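Local coordinates for protein flavohemoglobin (Malassezia yamatoensis, PDB 6O0A) that carries heme and FAD and, as a flavohemoglobin, probably detoxifies nitric oxide by oxidising it to nitrate with electrons passed from NAD(P)H through the flavin, at residues 185-199 / 227-240. Numbering follows the deposited sequence.
Sequences DVVDMVFEPADNTAM and LPSEETQRRIAIKL. With FAD (flavin-adenine dinucleotide), chain B.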
loop_
_atom_site.group_PDB
_atom_site.type_symbol
_atom_site.label_atom_id
_atom_site.label_comp_id
_atom_site.label_asym_id
_atom_site.label_seq_id
_atom_site.Cartn_x
_atom_site.Cartn_y
_atom_site.Cartn_z
ATOM N N ASP A 185 20.345 8.343 -3.478
ATOM C CA ASP A 185 19.746 7.536 -2.422
ATOM C C ASP A 185 18.805 6.438 -2.909
ATOM O O ASP A 185 18.081 5.863 -2.078
ATOM C CB ASP A 185 19.004 8.432 -1.408
ATOM C CG ASP A 185 17.877 9.233 -2.029
ATOM O OD1 ASP A 185 17.635 9.127 -3.249
ATOM O OD2 ASP A 185 17.218 9.980 -1.279
ATOM N N VAL A 186 18.793 6.100 -4.200
ATOM C CA VAL A 186 17.920 5.046 -4.714
ATOM C C VAL A 186 18.769 3.938 -5.318
ATOM O O VAL A 186 19.676 4.204 -6.117
ATOM C CB VAL A 186 16.925 5.592 -5.756
ATOM C CG1 VAL A 186 16.134 4.451 -6.358
ATOM C CG2 VAL A 186 15.992 6.611 -5.098
ATOM N N VAL A 187 18.455 2.690 -4.960
ATOM C CA VAL A 187 19.140 1.511 -5.479
ATOM C C VAL A 187 18.118 0.646 -6.213
ATOM O O VAL A 187 17.091 0.260 -5.641
ATOM C CB VAL A 187 19.842 0.728 -4.356
ATOM C CG1 VAL A 187 20.542 -0.500 -4.919
ATOM C CG2 VAL A 187 20.843 1.634 -3.634
ATOM N N ASP A 188 18.406 0.369 -7.483
ATOM C CA ASP A 188 17.577 -0.434 -8.379
ATOM C C ASP A 188 18.065 -1.881 -8.315
ATOM O O ASP A 188 19.226 -2.165 -8.649
ATOM C CB ASP A 188 17.705 0.168 -9.788
ATOM C CG ASP A 188 16.874 -0.548 -10.846
ATOM O OD1 ASP A 188 16.125 -1.484 -10.516
ATOM O OD2 ASP A 188 16.978 -0.153 -12.039
ATOM N N MET A 189 17.203 -2.787 -7.830
ATOM C CA MET A 189 17.607 -4.147 -7.464
ATOM C C MET A 189 16.815 -5.171 -8.263
ATOM O O MET A 189 15.588 -5.074 -8.351
ATOM C CB MET A 189 17.388 -4.364 -5.964
ATOM C CG MET A 189 18.103 -3.291 -5.145
ATOM S SD MET A 189 17.836 -3.500 -3.364
ATOM C CE MET A 189 18.796 -4.979 -3.071
ATOM N N VAL A 190 17.505 -6.161 -8.829
ATOM C CA VAL A 190 16.860 -7.237 -9.582
ATOM C C VAL A 190 17.117 -8.561 -8.874
ATOM O O VAL A 190 18.274 -8.913 -8.620
ATOM C CB VAL A 190 17.368 -7.310 -11.030
ATOM C CG1 VAL A 190 16.675 -8.468 -11.772
ATOM C CG2 VAL A 190 17.145 -5.964 -11.764
ATOM N N PHE A 191 16.038 -9.306 -8.594
ATOM C CA PHE A 191 16.091 -10.593 -7.911
ATOM C C PHE A 191 15.598 -11.718 -8.820
ATOM O O PHE A 191 14.704 -11.520 -9.652
ATOM C CB PHE A 191 15.220 -10.592 -6.639
ATOM C CG PHE A 191 15.684 -9.644 -5.559
ATOM C CD1 PHE A 191 15.286 -8.314 -5.560
ATOM C CD2 PHE A 191 16.485 -10.096 -4.529
ATOM C CE1 PHE A 191 15.697 -7.447 -4.552
ATOM C CE2 PHE A 191 16.900 -9.241 -3.518
ATOM C CZ PHE A 191 16.514 -7.913 -3.536
ATOM N N GLU A 192 16.148 -12.914 -8.640
ATOM C CA GLU A 192 15.660 -14.101 -9.326
ATOM C C GLU A 192 15.456 -15.220 -8.322
ATOM O O GLU A 192 16.077 -15.221 -7.253
ATOM C CB GLU A 192 16.633 -14.548 -10.430
ATOM C CG GLU A 192 16.601 -13.589 -11.617
ATOM C CD GLU A 192 17.604 -13.948 -12.695
ATOM O OE1 GLU A 192 18.263 -14.998 -12.564
ATOM O OE2 GLU A 192 17.729 -13.174 -13.665
ATOM N N PRO A 193 14.572 -16.174 -8.617
ATOM C CA PRO A 193 14.317 -17.247 -7.640
ATOM C C PRO A 193 15.587 -18.005 -7.295
ATOM O O PRO A 193 16.424 -18.293 -8.158
ATOM C CB PRO A 193 13.306 -18.153 -8.350
ATOM C CG PRO A 193 12.615 -17.266 -9.296
ATOM C CD PRO A 193 13.648 -16.245 -9.758
ATOM N N ALA A 194 15.712 -18.333 -6.011
ATOM C CA ALA A 194 16.785 -19.167 -5.493
ATOM C C ALA A 194 16.249 -20.482 -4.956
ATOM O O ALA A 194 16.990 -21.228 -4.307
ATOM C CB ALA A 194 17.565 -18.427 -4.400
ATOM N N ASP A 195 14.965 -20.760 -5.160
ATOM C CA ASP A 195 14.441 -22.095 -4.950
ATOM C C ASP A 195 13.520 -22.395 -6.131
ATOM O O ASP A 195 13.492 -21.652 -7.115
ATOM C CB ASP A 195 13.814 -22.231 -3.548
ATOM C CG ASP A 195 12.624 -21.321 -3.311
ATOM O OD1 ASP A 195 11.856 -21.068 -4.262
ATOM O OD2 ASP A 195 12.445 -20.869 -2.147
ATOM N N ASN A 196 12.773 -23.490 -6.056
ATOM C CA ASN A 196 12.010 -23.938 -7.214
ATOM C C ASN A 196 10.548 -23.509 -7.175
ATOM O O ASN A 196 9.748 -24.024 -7.958
ATOM C CB ASN A 196 12.134 -25.451 -7.355
ATOM C CG ASN A 196 13.547 -25.870 -7.699
ATOM O OD1 ASN A 196 14.305 -25.095 -8.303
ATOM N ND2 ASN A 196 13.918 -27.090 -7.319
ATOM N N THR A 197 10.192 -22.559 -6.316
ATOM C CA THR A 197 8.810 -22.092 -6.232
ATOM C C THR A 197 8.416 -21.335 -7.498
ATOM O O THR A 197 9.122 -20.420 -7.922
ATOM C CB THR A 197 8.635 -21.184 -5.009
ATOM O OG1 THR A 197 8.784 -21.957 -3.809
ATOM C CG2 THR A 197 7.269 -20.532 -5.014
ATOM N N ALA A 198 7.286 -21.714 -8.097
ATOM C CA ALA A 198 6.808 -21.023 -9.292
ATOM C C ALA A 198 6.368 -19.602 -8.948
ATOM O O ALA A 198 5.763 -19.363 -7.900
ATOM C CB ALA A 198 5.648 -21.799 -9.923
ATOM N N MET A 199 6.669 -18.651 -9.843
ATOM C CA MET A 199 6.310 -17.252 -9.646
ATOM C C MET A 199 4.908 -16.975 -10.179
ATOM O O MET A 199 4.565 -17.388 -11.295
ATOM C CB MET A 199 7.309 -16.327 -10.347
ATOM C CG MET A 199 8.701 -16.330 -9.722
ATOM S SD MET A 199 9.876 -15.433 -10.753
ATOM C CE MET A 199 9.126 -13.803 -10.785
ATOM N N LEU A 227 8.814 -3.383 -10.813
ATOM C CA LEU A 227 9.274 -2.628 -11.974
ATOM C C LEU A 227 9.483 -3.527 -13.191
ATOM O O LEU A 227 9.640 -4.752 -13.069
ATOM C CB LEU A 227 10.589 -1.906 -11.642
ATOM C CG LEU A 227 10.501 -0.824 -10.566
ATOM C CD1 LEU A 227 11.885 -0.332 -10.226
ATOM C CD2 LEU A 227 9.600 0.326 -11.040
ATOM N N PRO A 228 9.515 -2.946 -14.394
ATOM C CA PRO A 228 9.682 -3.762 -15.606
ATOM C C PRO A 228 10.912 -4.659 -15.550
ATOM O O PRO A 228 12.018 -4.221 -15.216
ATOM C CB PRO A 228 9.800 -2.714 -16.719
ATOM C CG PRO A 228 9.050 -1.549 -16.204
ATOM C CD PRO A 228 9.242 -1.530 -14.711
ATOM N N SER A 229 10.715 -5.933 -15.881
ATOM C CA SER A 229 11.783 -6.922 -15.801
ATOM C C SER A 229 11.372 -8.136 -16.622
ATOM O O SER A 229 10.271 -8.192 -17.179
ATOM C CB SER A 229 12.051 -7.313 -14.346
ATOM O OG SER A 229 10.975 -8.109 -13.885
ATOM N N GLU A 230 12.272 -9.115 -16.702
ATOM C CA GLU A 230 11.897 -10.405 -17.259
ATOM C C GLU A 230 10.852 -11.051 -16.358
ATOM O O GLU A 230 10.731 -10.714 -15.179
ATOM C CB GLU A 230 13.114 -11.315 -17.369
ATOM C CG GLU A 230 14.229 -10.740 -18.193
ATOM C CD GLU A 230 14.266 -11.339 -19.574
ATOM O OE1 GLU A 230 14.869 -12.420 -19.736
ATOM O OE2 GLU A 230 13.672 -10.739 -20.492
ATOM N N GLU A 231 10.103 -12.005 -16.917
ATOM C CA GLU A 231 9.083 -12.676 -16.120
ATOM C C GLU A 231 9.702 -13.587 -15.073
ATOM O O GLU A 231 9.019 -13.975 -14.118
ATOM C CB GLU A 231 8.136 -13.459 -17.030
ATOM C CG GLU A 231 6.899 -12.659 -17.419
ATOM C CD GLU A 231 6.469 -12.885 -18.859
ATOM O OE1 GLU A 231 7.208 -13.563 -19.606
ATOM O OE2 GLU A 231 5.391 -12.377 -19.244
ATOM N N THR A 232 10.980 -13.912 -15.225
ATOM C CA THR A 232 11.734 -14.706 -14.265
ATOM C C THR A 232 12.367 -13.863 -13.160
ATOM O O THR A 232 13.176 -14.389 -12.382
ATOM C CB THR A 232 12.818 -15.487 -15.003
ATOM O OG1 THR A 232 13.581 -14.562 -15.788
ATOM C CG2 THR A 232 12.188 -16.514 -15.928
ATOM N N GLN A 233 12.017 -12.577 -13.068
ATOM C CA GLN A 233 12.658 -11.640 -12.154
ATOM C C GLN A 233 11.633 -10.853 -11.346
ATOM O O GLN A 233 10.492 -10.653 -11.776
ATOM C CB GLN A 233 13.552 -10.651 -12.928
ATOM C CG GLN A 233 14.648 -11.346 -13.692
ATOM C CD GLN A 233 15.381 -10.415 -14.630
ATOM O OE1 GLN A 233 14.821 -9.428 -15.123
ATOM N NE2 GLN A 233 16.642 -10.718 -14.875
ATOM N N ARG A 234 12.061 -10.393 -10.167
ATOM C CA ARG A 234 11.371 -9.345 -9.419
ATOM C C ARG A 234 12.329 -8.171 -9.304
ATOM O O ARG A 234 13.442 -8.330 -8.786
ATOM C CB ARG A 234 10.953 -9.815 -8.023
ATOM C CG ARG A 234 10.028 -11.018 -8.034
ATOM C CD ARG A 234 8.636 -10.664 -8.548
ATOM N NE ARG A 234 7.709 -11.742 -8.218
ATOM C CZ ARG A 234 6.687 -12.122 -8.975
ATOM N NH1 ARG A 234 6.431 -11.502 -10.126
ATOM N NH2 ARG A 234 5.918 -13.127 -8.585
ATOM N N ARG A 235 11.905 -7.005 -9.783
ATOM C CA ARG A 235 12.736 -5.810 -9.775
ATOM C C ARG A 235 12.041 -4.716 -8.977
ATOM O O ARG A 235 10.838 -4.496 -9.143
ATOM C CB ARG A 235 13.022 -5.335 -11.199
ATOM C CG ARG A 235 13.806 -4.036 -11.254
ATOM C CD ARG A 235 13.839 -3.505 -12.684
ATOM N NE ARG A 235 14.413 -2.160 -12.722
ATOM C CZ ARG A 235 14.104 -1.266 -13.656
ATOM N NH1 ARG A 235 13.233 -1.583 -14.599
ATOM N NH2 ARG A 235 14.665 -0.062 -13.645
ATOM N N ILE A 236 12.800 -4.050 -8.104
ATOM C CA ILE A 236 12.298 -2.981 -7.250
ATOM C C ILE A 236 13.368 -1.898 -7.144
ATOM O O ILE A 236 14.566 -2.163 -7.297
ATOM C CB ILE A 236 11.910 -3.486 -5.835
ATOM C CG1 ILE A 236 13.144 -4.094 -5.142
ATOM C CG2 ILE A 236 10.770 -4.502 -5.930
ATOM C CD1 ILE A 236 12.863 -4.570 -3.702
ATOM N N ALA A 237 12.932 -0.668 -6.876
ATOM C CA ALA A 237 13.835 0.455 -6.640
ATOM C C ALA A 237 13.551 1.014 -5.258
ATOM O O ALA A 237 12.434 1.472 -4.987
ATOM C CB ALA A 237 13.658 1.549 -7.708
ATOM N N ILE A 238 14.557 0.966 -4.386
ATOM C CA ILE A 238 14.398 1.291 -2.977
ATOM C C ILE A 238 15.067 2.633 -2.704
ATOM O O ILE A 238 16.271 2.793 -2.930
ATOM C CB ILE A 238 14.995 0.188 -2.090
ATOM C CG1 ILE A 238 14.334 -1.164 -2.390
ATOM C CG2 ILE A 238 14.867 0.565 -0.594
ATOM C CD1 ILE A 238 14.884 -2.342 -1.528
ATOM N N LYS A 239 14.295 3.579 -2.185
ATOM C CA LYS A 239 14.831 4.848 -1.722
ATOM C C LYS A 239 15.202 4.734 -0.252
ATOM O O LYS A 239 14.412 4.225 0.553
ATOM C CB LYS A 239 13.808 5.962 -1.911
ATOM C CG LYS A 239 14.308 7.323 -1.479
ATOM C CD LYS A 239 13.369 8.404 -1.958
ATOM C CE LYS A 239 13.951 9.783 -1.674
ATOM N NZ LYS A 239 13.240 10.827 -2.458
ATOM N N LEU A 240 16.387 5.231 0.100
ATOM C CA LEU A 240 16.828 5.175 1.490
ATOM C C LEU A 240 15.971 6.090 2.352
ATOM O O LEU A 240 15.793 7.272 2.041
ATOM C CB LEU A 240 18.306 5.572 1.597
ATOM C CG LEU A 240 18.879 5.517 3.013
ATOM C CD1 LEU A 240 18.820 4.075 3.504
ATOM C CD2 LEU A 240 20.307 6.072 3.068
HETATM P PA FAD B . 10.551 2.285 8.558
HETATM O O1A FAD B . 11.428 1.564 9.513
HETATM O O2A FAD B . 9.284 1.571 8.175
HETATM O O5B FAD B . 10.181 3.722 9.147
HETATM C C5B FAD B . 9.180 4.529 8.500
HETATM C C4B FAD B . 9.034 5.768 9.346
HETATM O O4B FAD B . 8.649 5.381 10.685
HETATM C C3B FAD B . 10.309 6.571 9.535
HETATM O O3B FAD B . 10.540 7.481 8.462
HETATM C C2B FAD B . 10.022 7.320 10.840
HETATM O O2B FAD B . 9.248 8.493 10.616
HETATM C C1B FAD B . 9.192 6.294 11.624
HETATM N N9A FAD B . 9.965 5.544 12.610
HETATM C C8A FAD B . 10.893 4.572 12.352
HETATM N N7A FAD B . 11.492 4.109 13.422
HETATM C C5A FAD B . 10.921 4.833 14.456
HETATM C C6A FAD B . 11.175 4.866 15.839
HETATM N N6A FAD B . 12.091 4.098 16.443
HETATM N N1A FAD B . 10.464 5.738 16.589
HETATM C C2A FAD B . 9.556 6.512 15.987
HETATM N N3A FAD B . 9.235 6.576 14.689
HETATM C C4A FAD B . 9.964 5.713 13.974
HETATM N N1 FAD B . 9.407 2.527 -1.099
HETATM C C2 FAD B . 10.341 2.666 -2.088
HETATM O O2 FAD B . 11.452 3.168 -1.871
HETATM N N3 FAD B . 10.038 2.232 -3.377
HETATM C C4 FAD B . 8.852 1.644 -3.775
HETATM O O4 FAD B . 8.696 1.272 -4.939
HETATM C C4X FAD B . 7.876 1.500 -2.721
HETATM N N5 FAD B . 6.725 0.953 -3.015
HETATM C C5X FAD B . 5.788 0.815 -1.997
HETATM C C6 FAD B . 4.548 0.248 -2.295
HETATM C C7 FAD B . 3.581 0.075 -1.309
HETATM C C7M FAD B . 2.236 -0.505 -1.672
HETATM C C8 FAD B . 3.864 0.461 0.013
HETATM C C8M FAD B . 2.859 0.256 1.114
HETATM C C9 FAD B . 5.094 1.037 0.310
HETATM C C9A FAD B . 6.052 1.230 -0.681
HETATM N N10 FAD B . 7.305 1.821 -0.406
HETATM C C10 FAD B . 8.240 1.972 -1.409
HETATM C "C1'" FAD B . 7.673 2.199 0.968
HETATM C "C2'" FAD B . 8.350 1.060 1.723
HETATM O "O2'" FAD B . 7.435 -0.025 1.869
HETATM C "C3'" FAD B . 8.859 1.499 3.100
HETATM O "O3'" FAD B . 7.790 2.104 3.824
HETATM C "C4'" FAD B . 10.027 2.483 3.032
HETATM O "O4'" FAD B . 11.033 1.938 2.175
HETATM C "C5'" FAD B . 10.601 2.806 4.396
HETATM O "O5'" FAD B . 11.072 1.581 5.002
HETATM P P FAD B . 12.096 1.706 6.220
HETATM O O1P FAD B . 13.420 2.290 5.871
HETATM O O2P FAD B . 12.220 0.329 6.813
HETATM O O3P FAD B . 11.378 2.677 7.259
HETATM O O HOH W 1 17.004 9.527 1.420
HETATM O O HOH W 2 16.319 -14.526 -15.691
#
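Asp185 O accepts from Leu240 N at 2.8 Å and also from Gln251 NE2. Paired backbone bonds follow at Val187-Ile238, Met189-Ile236 and Phe191-Arg234. Val186, Asp188, Val190 and Arg235 share one sheet face. There Arg235 NH2 donates to Asp188 OD2 at 2.8 Å, and Arg235 NE to Asp188 OD1 at 2.9 Å, a side-on salt bridge. The NE bond is nearly straight (172°) and uses the syn lone pair of OD1. The extended Arg235 chain leaves with CG anti to the backbone N (chi1 176°), which carries the guanidinium across to the carboxylate. Arg235 NH1 donates to Pro228 O, in the guanidinium plane, which helps fix that group's rotation. Glu326 is a second acid partner of NH2. Gln233 NE2 meets the anti lone pair of Glu192 OE2 at 2.9 Å. On the face of Val187, Met189 SD touches Ile238 CD1 at 3.7 Å, and Phe191 CE1 is 4.1 Å from Ile236 CD1. Met199 CE sits over the centre of the Arg234 guanidinium, whose NH2 binds Thr200 O. The backbone of strand 234-239 pairs with the flavin pyrimidine edge: FAD N3 donates to Ala237 O at 3.0 Å, Lys239 N to FAD O2 at 2.9 Å. This strand is outermost, within the chain, in a six-stranded antiparallel sheet, consistent with the ferredoxin reductase-type flavin barrel. Strand 171-181 flanks strand 186-193 across from it, while helix 246-251 packs against Val187 and Ile238.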